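Local coordinates for hemolysin (Xylella fastidiosa, PDB 2OAI), which is a predicted membrane protein of the CNNM/CorC family, whose transporter-associated domain, the part crystallised here, binds calcium and may bind FAD, at residues Val13-Glu16 with Asp17-Leu21. Residues are numbered along the deposited sequence; the frame is centred on the assembly and turned at random.
Sequences VTRE and DGSFL. With EDO (1,2-ethanediol), chain D; EDO (1,2-ethanediol), chain B.
Arg15 NH1 donates to Ser19 OG at 3.0 Å, 28° out of the guanidinium plane. Ser19 OG donates to Asp17 OD1 on its syn lone pair. Ser19 N donates to Asp17 OD1 at 2.9 Å, from above the carboxylate plane, closing an Asx turn. The direct salt bridge, Arg15 NH1 to Asp17 OD2, is long (3.6 Å) and rests on charge alone. NH1 and NH2 donate to 1,2-ethanediol, probably from the crystallisation liquor and modelled in two overlapping copies. Arg15 NH2 forms a salt bridge with Glu76 of the second subunit.

The backbone makes a 3:5 hairpin with a type I turn and a G1 beta bulge. Gly18 takes the left-handed bulge position, which favours glycine. Gly18 N bonds to Arg15 O at 2.9 Å, and Arg15 N bonds to Ser19 O at 2.8 Å. Val13 and Leu21 form an antiparallel hydrogen-bonded pair, with Val13 CG2 against Leu21 CB. The bend of Arg15 at chi3 (67°) swings the guanidinium towards Ser19, while Arg15 CG lies 3.6 Å from Leu21 CD1. On the other face, Thr14 OG1 sits at the ring edge, 3.8 Å from Phe20 CE1.

Within the chain, strand 12-14 is an outermost strand of the five-stranded antiparallel sheet. Strand 20-22 separates it from strand 89-92, where Leu89 touches Arg15, Ser19 and Leu21. Val64 of the second subunit packs on Val13 and Leu21, placing this hairpin at the dimer interface.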
loop_
_atom_site.group_PDB
_atom_site.type_symbol
_atom_site.label_atom_id
_atom_site.label_comp_id
_atom_site.label_asym_id
_atom_site.label_seq_id
_atom_site.Cartn_x
_atom_site.Cartn_y
_atom_site.Cartn_z
ATOM N N VAL A 13 8.290 -5.137 -4.498
ATOM C CA VAL A 13 7.547 -5.905 -5.478
ATOM C C VAL A 13 7.067 -4.980 -6.588
ATOM O O VAL A 13 6.871 -3.794 -6.362
ATOM C CB VAL A 13 6.318 -6.660 -4.890
ATOM C CG1 VAL A 13 6.699 -7.500 -3.608
ATOM C CG2 VAL A 13 5.220 -5.746 -4.657
ATOM N N THR A 14 6.905 -5.540 -7.782
ATOM C CA THR A 14 6.490 -4.769 -8.942
ATOM C C THR A 14 4.998 -4.967 -9.145
ATOM O O THR A 14 4.531 -6.108 -9.200
ATOM C CB THR A 14 7.201 -5.305 -10.206
ATOM O OG1 THR A 14 8.609 -5.382 -9.936
ATOM C CG2 THR A 14 6.953 -4.343 -11.371
ATOM N N ARG A 15 4.266 -3.876 -9.297
ATOM C CA ARG A 15 2.856 -3.925 -9.680
ATOM C C ARG A 15 2.649 -4.126 -11.168
ATOM O O ARG A 15 3.585 -3.977 -11.986
ATOM C CB ARG A 15 2.177 -2.614 -9.234
ATOM C CG ARG A 15 2.212 -2.411 -7.704
ATOM C CD ARG A 15 1.558 -1.072 -7.387
ATOM N NE ARG A 15 0.124 -1.074 -7.685
ATOM C CZ ARG A 15 -0.553 -0.037 -8.198
ATOM N NH1 ARG A 15 0.074 1.079 -8.589
ATOM N NH2 ARG A 15 -1.863 -0.134 -8.388
ATOM N N GLU A 16 1.413 -4.468 -11.546
ATOM C CA GLU A 16 1.093 -4.726 -12.941
ATOM C C GLU A 16 1.507 -3.581 -13.884
ATOM O O GLU A 16 1.937 -3.839 -14.990
ATOM C CB GLU A 16 -0.403 -5.028 -13.087
ATOM C CG GLU A 16 -0.776 -5.417 -14.507
ATOM C CD GLU A 16 -2.204 -5.862 -14.614
ATOM O OE1 GLU A 16 -3.087 -4.980 -14.731
ATOM O OE2 GLU A 16 -2.423 -7.092 -14.566
ATOM N N ASP A 17 1.385 -2.332 -13.421
ATOM C CA ASP A 17 1.679 -1.174 -14.291
ATOM C C ASP A 17 3.169 -0.784 -14.261
ATOM O O ASP A 17 3.571 0.229 -14.859
ATOM C CB ASP A 17 0.784 0.019 -13.912
ATOM C CG ASP A 17 1.080 0.588 -12.546
ATOM O OD1 ASP A 17 1.960 0.117 -11.782
ATOM O OD2 ASP A 17 0.370 1.557 -12.193
ATOM N N GLY A 18 3.968 -1.554 -13.521
ATOM C CA GLY A 18 5.410 -1.338 -13.489
ATOM C C GLY A 18 5.847 -0.506 -12.285
ATOM O O GLY A 18 7.056 -0.387 -12.047
ATOM N N SER A 19 4.899 0.081 -11.550
ATOM C CA SER A 19 5.228 0.831 -10.322
ATOM C C SER A 19 5.705 -0.151 -9.243
ATOM O O SER A 19 5.566 -1.361 -9.405
ATOM C CB SER A 19 4.033 1.700 -9.835
ATOM O OG SER A 19 2.870 0.916 -9.588
ATOM N N PHE A 20 6.305 0.371 -8.164
ATOM C CA PHE A 20 6.919 -0.503 -7.174
ATOM C C PHE A 20 6.276 -0.258 -5.844
ATOM O O PHE A 20 6.065 0.899 -5.447
ATOM C CB PHE A 20 8.413 -0.183 -7.009
ATOM C CG PHE A 20 9.261 -0.442 -8.250
ATOM C CD1 PHE A 20 9.180 -1.643 -8.937
ATOM C CD2 PHE A 20 10.173 0.509 -8.681
ATOM C CE1 PHE A 20 9.986 -1.873 -10.069
ATOM C CE2 PHE A 20 10.994 0.285 -9.804
ATOM C CZ PHE A 20 10.894 -0.892 -10.498
ATOM N N LEU A 21 6.030 -1.330 -5.120
ATOM C CA LEU A 21 5.660 -1.239 -3.717
ATOM C C LEU A 21 6.877 -1.669 -2.888
ATOM O O LEU A 21 7.423 -2.785 -3.069
ATOM C CB LEU A 21 4.454 -2.128 -3.434
ATOM C CG LEU A 21 3.138 -1.537 -3.992
ATOM C CD1 LEU A 21 2.017 -2.615 -4.080
ATOM C CD2 LEU A 21 2.676 -0.389 -3.047
HETATM C C1 EDO D . -2.243 4.293 -9.458
HETATM O O1 EDO D . -2.126 5.474 -8.657
HETATM C C2 EDO D . -2.637 3.110 -8.580
HETATM O O2 EDO D . -3.515 2.246 -9.316
HETATM C C1 EDO B . -2.559 3.659 -9.643
HETATM O O1 EDO B . -2.538 2.249 -9.896
HETATM C C2 EDO B . -1.647 3.985 -8.464
HETATM O O2 EDO B . -1.012 5.252 -8.695
#